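Side-chain contacts in putative uncharacterized protein (Helicobacter pylori, PDB 3TDG), which is a thioredoxin-fold oxidoreductase of the DsbG family that probably acts as a reductase of disulfide bonds: residues N129-D134 against E242-K247; R179-G184 against K246-S251. One frame throughout, in Å; residues are numbered along the deposited sequence.

Interaction 1: residues N129-D134 against E242-K247; sequences NEIPAD and ENTTKK
The carboxylate of Glu-130 turns one face to the aliphatic stem of Lys-247, and the pyrrolidine ring of Pro-132 brings its CD and CG corner to Thr-244. Over the carboxylate face, Lys-247 CD stands 4.1 Å from Glu-130 CD, and nearer the backbone Lys-247 CB lies 3.8 Å from Glu-130 OE1. The two side chains cross at about a right angle. Glu-130 gets there because its CG is anti to the backbone N (chi1 162°) and the chain beyond stays extended, leading the acid group across to the helix. Opposite charges nevertheless stay apart: Lys-247 bends at its last torsion (chi4 85°) and carries its amine away, leaving Glu-130 OE2 6.1 Å from Lys-247 NZ. Any attraction is therefore probably a diffuse one among exposed residues, and no salt bridge forms.

Buried Thr-244 meets the loop with both its methyl and its hydroxyl. Its OG1 is 3.7 Å from Pro-132 CD, a van der Waals contact with a ring carbon. The same hydroxyl is hydrogen-bonded to Lys-240 O one turn back in the helix. Its methyl CG2 sits 3.8 Å from Pro-132 CD and 4.0 Å from Ile-131 CG2, touching both residues. Here the backbones come closest, Ile-131 CA to Thr-244 CA being 6.3 Å. Only 191 Å² is buried in all, and no hydrogen bond crosses.

The loop joins helix 98-129 to strand 137-139, the first edge strand of the thioredoxin-fold sheet, and runs along the flank of helix 235-249. One turn nearer the start of that helix, Lys-240 touches Pro-132 and forms a salt bridge with Asp-134, while Tyr-135, close to the strand, packs on Thr-244.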
loop_
_atom_site.group_PDB
_atom_site.type_symbol
_atom_site.label_atom_id
_atom_site.label_comp_id
_atom_site.label_asym_id
_atom_site.label_seq_id
_atom_site.Cartn_x
_atom_site.Cartn_y
_atom_site.Cartn_z
ATOM N N ASN A 129 19.106 -13.349 7.944
ATOM C CA ASN A 129 20.093 -13.497 6.871
ATOM C C ASN A 129 20.812 -12.202 6.568
ATOM O O ASN A 129 21.888 -12.214 6.001
ATOM C CB ASN A 129 19.433 -14.023 5.585
ATOM C CG ASN A 129 18.957 -15.452 5.721
ATOM O OD1 ASN A 129 19.555 -16.260 6.446
ATOM N ND2 ASN A 129 17.867 -15.776 5.035
ATOM N N GLU A 130 20.202 -11.084 6.937
ATOM C CA GLU A 130 20.772 -9.766 6.693
ATOM C C GLU A 130 21.731 -9.282 7.808
ATOM O O GLU A 130 22.431 -8.275 7.633
ATOM C CB GLU A 130 19.620 -8.790 6.464
ATOM C CG GLU A 130 19.899 -7.293 6.590
ATOM C CD GLU A 130 18.603 -6.469 6.522
ATOM O OE1 GLU A 130 17.782 -6.522 7.480
ATOM O OE2 GLU A 130 18.391 -5.778 5.502
ATOM N N ILE A 131 21.765 -9.986 8.941
ATOM C CA ILE A 131 22.675 -9.637 10.065
ATOM C C ILE A 131 24.135 -9.970 9.674
ATOM O O ILE A 131 24.384 -11.066 9.176
ATOM C CB ILE A 131 22.267 -10.413 11.350
ATOM C CG1 ILE A 131 20.894 -9.940 11.860
ATOM C CG2 ILE A 131 23.301 -10.281 12.464
ATOM C CD1 ILE A 131 20.297 -10.876 12.921
ATOM N N PRO A 132 25.099 -9.042 9.906
ATOM C CA PRO A 132 26.486 -9.372 9.532
ATOM C C PRO A 132 26.895 -10.749 10.042
ATOM O O PRO A 132 26.486 -11.171 11.142
ATOM C CB PRO A 132 27.309 -8.260 10.189
ATOM C CG PRO A 132 26.375 -7.093 10.203
ATOM C CD PRO A 132 24.986 -7.661 10.419
ATOM N N ALA A 133 27.685 -11.450 9.241
ATOM C CA ALA A 133 28.006 -12.856 9.492
ATOM C C ALA A 133 28.756 -13.137 10.792
ATOM O O ALA A 133 28.657 -14.243 11.351
ATOM C CB ALA A 133 28.769 -13.420 8.310
ATOM N N ASP A 134 29.527 -12.159 11.264
ATOM C CA ASP A 134 30.259 -12.315 12.520
ATOM C C ASP A 134 29.450 -11.819 13.743
ATOM O O ASP A 134 29.907 -11.944 14.871
ATOM C CB ASP A 134 31.601 -11.565 12.447
ATOM C CG ASP A 134 31.431 -10.086 12.167
ATOM O OD1 ASP A 134 32.244 -9.289 12.679
ATOM O OD2 ASP A 134 30.482 -9.693 11.459
ATOM N N GLU A 242 24.511 -0.295 16.396
ATOM C CA GLU A 242 23.385 0.600 16.121
ATOM C C GLU A 242 22.717 0.285 14.784
ATOM O O GLU A 242 21.499 0.251 14.716
ATOM C CB GLU A 242 23.785 2.089 16.203
ATOM C CG GLU A 242 24.065 2.575 17.639
ATOM C CD GLU A 242 24.651 3.995 17.716
ATOM O OE1 GLU A 242 24.718 4.539 18.837
ATOM O OE2 GLU A 242 25.047 4.563 16.674
ATOM N N ASN A 243 23.517 0.034 13.745
ATOM C CA ASN A 243 23.006 -0.310 12.406
ATOM C C ASN A 243 22.355 -1.684 12.343
ATOM O O ASN A 243 21.285 -1.844 11.750
ATOM C CB ASN A 243 24.121 -0.231 11.340
ATOM C CG ASN A 243 24.669 1.194 11.148
ATOM O OD1 ASN A 243 24.145 2.170 11.697
ATOM N ND2 ASN A 243 25.742 1.308 10.370
ATOM N N THR A 244 23.005 -2.679 12.947
ATOM C CA THR A 244 22.458 -4.025 12.971
ATOM C C THR A 244 21.097 -4.052 13.706
ATOM O O THR A 244 20.130 -4.661 13.226
ATOM C CB THR A 244 23.448 -5.024 13.597
ATOM O OG1 THR A 244 24.711 -4.915 12.934
ATOM C CG2 THR A 244 22.955 -6.463 13.461
ATOM N N THR A 245 21.039 -3.365 14.848
ATOM C CA THR A 245 19.856 -3.324 15.703
ATOM C C THR A 245 18.697 -2.621 14.986
ATOM O O THR A 245 17.567 -3.126 14.977
ATOM C CB THR A 245 20.175 -2.625 17.051
ATOM O OG1 THR A 245 21.187 -3.373 17.741
ATOM C CG2 THR A 245 18.940 -2.517 17.954
ATOM N N LYS A 246 18.983 -1.462 14.390
ATOM C CA LYS A 246 17.972 -0.709 13.621
ATOM C C LYS A 246 17.257 -1.569 12.589
ATOM O O LYS A 246 16.041 -1.447 12.428
ATOM C CB LYS A 246 18.600 0.483 12.895
ATOM C CG LYS A 246 18.593 1.795 13.675
ATOM C CD LYS A 246 18.736 3.015 12.744
ATOM C CE LYS A 246 17.639 3.034 11.680
ATOM N NZ LYS A 246 17.386 4.420 11.166
ATOM N N LYS A 247 18.013 -2.435 11.913
ATOM C CA LYS A 247 17.515 -3.244 10.790
ATOM C C LYS A 247 16.729 -4.477 11.237
ATOM O O LYS A 247 15.824 -4.955 10.524
ATOM C CB LYS A 247 18.676 -3.680 9.887
ATOM C CG LYS A 247 19.127 -2.625 8.859
ATOM C CD LYS A 247 20.365 -3.094 8.069
ATOM C CE LYS A 247 20.773 -2.084 6.999
ATOM N NZ LYS A 247 21.645 -1.020 7.581
#

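Interaction 2: residues R179-G184 against K246-S251; sequences RMVVVG and KKIFES
Strand 177-182 ends just before Val-183, whose extended backbone keeps the direction of the strand, so that Val-181 and Val-183 both face helix 235-249 while Val-182 points the other way. The backbones are well separated, with Val-183 CA and Ile-248 CA 8.8 Å apart, and apolar side chains fill the interval. Ile-248 CD1 meets both valines: tip to tip with Val-181 CG1 at 3.7 Å, and again at 3.7 Å from Val-183 CG1, where the side chains cross obliquely. This is the helix-on-sheet packing of a thioredoxin fold, in which 177-182 is an inner strand; Met-180 and Val-182 meet helix 211-222 instead. Val-183 is also close to Cys-159 and Cys-162, though not in contact with them, a CxxC pair at a helix start consistent with a redox site. With its CG1 anti to the carbonyl carbon (chi1 -65°), CG2 falls between backbone N and carbonyl carbon and comes to the rim of the Phe-249 ring near the ring plane, 3.9 Å from CE2. One face of that ring is covered, toward its rim, by Ile-248 CG2, 3.9 Å above the plane. Phe-249 also stacks with Trp-185 and touches Val-154 of the adjacent strand.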
loop_
_atom_site.group_PDB
_atom_site.type_symbol
_atom_site.label_atom_id
_atom_site.label_comp_id
_atom_site.label_asym_id
_atom_site.label_seq_id
_atom_site.Cartn_x
_atom_site.Cartn_y
_atom_site.Cartn_z
ATOM N N ARG A 179 21.947 -19.303 18.077
ATOM C CA ARG A 179 22.545 -18.081 17.563
ATOM C C ARG A 179 21.994 -16.878 18.323
ATOM O O ARG A 179 20.908 -16.361 18.015
ATOM C CB ARG A 179 22.305 -17.924 16.063
ATOM C CG ARG A 179 22.948 -19.045 15.241
ATOM C CD ARG A 179 22.748 -18.853 13.767
ATOM N NE ARG A 179 23.373 -19.961 13.044
ATOM C CZ ARG A 179 23.085 -20.311 11.797
ATOM N NH1 ARG A 179 22.177 -19.639 11.103
ATOM N NH2 ARG A 179 23.725 -21.332 11.246
ATOM N N MET A 180 22.753 -16.438 19.315
ATOM C CA MET A 180 22.346 -15.306 20.117
ATOM C C MET A 180 22.724 -13.974 19.431
ATOM O O MET A 180 23.892 -13.730 19.125
ATOM C CB MET A 180 22.978 -15.418 21.500
ATOM C CG MET A 180 22.345 -14.495 22.517
ATOM S SD MET A 180 22.655 -15.107 24.168
ATOM C CE MET A 180 22.347 -13.614 25.112
ATOM N N VAL A 181 21.724 -13.132 19.196
ATOM C CA VAL A 181 21.908 -11.846 18.546
ATOM C C VAL A 181 21.722 -10.760 19.611
ATOM O O VAL A 181 20.588 -10.491 20.037
ATOM C CB VAL A 181 20.891 -11.663 17.396
ATOM C CG1 VAL A 181 21.036 -10.293 16.726
ATOM C CG2 VAL A 181 21.047 -12.796 16.358
ATOM N N VAL A 182 22.836 -10.176 20.062
ATOM C CA VAL A 182 22.823 -9.233 21.188
ATOM C C VAL A 182 22.690 -7.807 20.654
ATOM O O VAL A 182 23.601 -7.286 20.003
ATOM C CB VAL A 182 24.062 -9.401 22.122
ATOM C CG1 VAL A 182 23.970 -8.471 23.355
ATOM C CG2 VAL A 182 24.175 -10.822 22.578
ATOM N N VAL A 183 21.533 -7.206 20.896
ATOM C CA VAL A 183 21.196 -5.924 20.294
ATOM C C VAL A 183 21.347 -4.762 21.284
ATOM O O VAL A 183 21.349 -4.970 22.507
ATOM C CB VAL A 183 19.765 -5.924 19.731
ATOM C CG1 VAL A 183 19.649 -6.929 18.562
ATOM C CG2 VAL A 183 18.735 -6.251 20.852
ATOM N N GLY A 184 21.455 -3.555 20.740
ATOM C CA GLY A 184 21.481 -2.330 21.534
ATOM C C GLY A 184 20.141 -1.629 21.430
ATOM O O GLY A 184 20.080 -0.508 20.957
ATOM N N LYS A 246 18.983 -1.462 14.390
ATOM C CA LYS A 246 17.972 -0.709 13.621
ATOM C C LYS A 246 17.257 -1.569 12.589
ATOM O O LYS A 246 16.041 -1.447 12.428
ATOM C CB LYS A 246 18.600 0.483 12.895
ATOM C CG LYS A 246 18.593 1.795 13.675
ATOM C CD LYS A 246 18.736 3.015 12.744
ATOM C CE LYS A 246 17.639 3.034 11.680
ATOM N NZ LYS A 246 17.386 4.420 11.166
ATOM N N LYS A 247 18.013 -2.435 11.913
ATOM C CA LYS A 247 17.515 -3.244 10.790
ATOM C C LYS A 247 16.729 -4.477 11.237
ATOM O O LYS A 247 15.824 -4.955 10.524
ATOM C CB LYS A 247 18.676 -3.680 9.887
ATOM C CG LYS A 247 19.127 -2.625 8.859
ATOM C CD LYS A 247 20.365 -3.094 8.069
ATOM C CE LYS A 247 20.773 -2.084 6.999
ATOM N NZ LYS A 247 21.645 -1.020 7.581
ATOM N N ILE A 248 17.104 -5.016 12.394
ATOM C CA ILE A 248 16.330 -6.083 13.016
ATOM C C ILE A 248 14.928 -5.573 13.373
ATOM O O ILE A 248 13.953 -6.250 13.096
ATOM C CB ILE A 248 17.030 -6.647 14.258
ATOM C CG1 ILE A 248 18.270 -7.438 13.849
ATOM C CG2 ILE A 248 16.090 -7.567 15.046
ATOM C CD1 ILE A 248 19.325 -7.514 14.952
ATOM N N PHE A 249 14.836 -4.373 13.940
ATOM C CA PHE A 249 13.572 -3.866 14.486
ATOM C C PHE A 249 12.784 -2.947 13.544
ATOM O O PHE A 249 11.669 -2.541 13.864
ATOM C CB PHE A 249 13.802 -3.167 15.842
ATOM C CG PHE A 249 14.251 -4.106 16.932
ATOM C CD1 PHE A 249 13.320 -4.861 17.650
ATOM C CD2 PHE A 249 15.601 -4.255 17.226
ATOM C CE1 PHE A 249 13.745 -5.739 18.653
ATOM C CE2 PHE A 249 16.037 -5.143 18.219
ATOM C CZ PHE A 249 15.113 -5.887 18.931
ATOM N N GLU A 250 13.362 -2.646 12.386
ATOM C CA GLU A 250 12.796 -1.720 11.398
ATOM C C GLU A 250 11.365 -2.011 10.946
ATOM O O GLU A 250 10.534 -1.124 10.938
ATOM C CB GLU A 250 13.682 -1.742 10.158
ATOM C CG GLU A 250 13.798 -0.425 9.474
ATOM C CD GLU A 250 15.067 -0.347 8.657
ATOM O OE1 GLU A 250 15.320 -1.278 7.851
ATOM O OE2 GLU A 250 15.816 0.639 8.844
ATOM N N SER A 251 11.097 -3.248 10.548
ATOM C CA SER A 251 9.830 -3.606 9.905
ATOM C C SER A 251 8.699 -3.754 10.913
ATOM O O SER A 251 7.519 -3.645 10.566
ATOM C CB SER A 251 9.997 -4.921 9.168
ATOM O OG SER A 251 10.335 -5.942 10.095
#

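In the fold
From the N terminus, the long helix 98-129 leads into the loop of interaction 1, which closes over 107 intervening residues onto helix 235-249. Within that span lies strand 177-182, from which interaction 2 closes a shorter loop, 61 residues, mostly helical, onto the same helix. The two loops overlap rather than nest, sharing Lys-246 and Lys-247, with centres 6 Å apart. Ile-131 CD1 joins them, packing 4.0 Å from Ile-248 CD1 and 3.9 Å from Val-181 CG1, and Thr-245 OG1 probably hydrogen-bonds to Gly-184 N. The loop and the end of strand 177-182, in the sheet of the thioredoxin-fold part, thus meet helix 235-249 on neighbouring flanks.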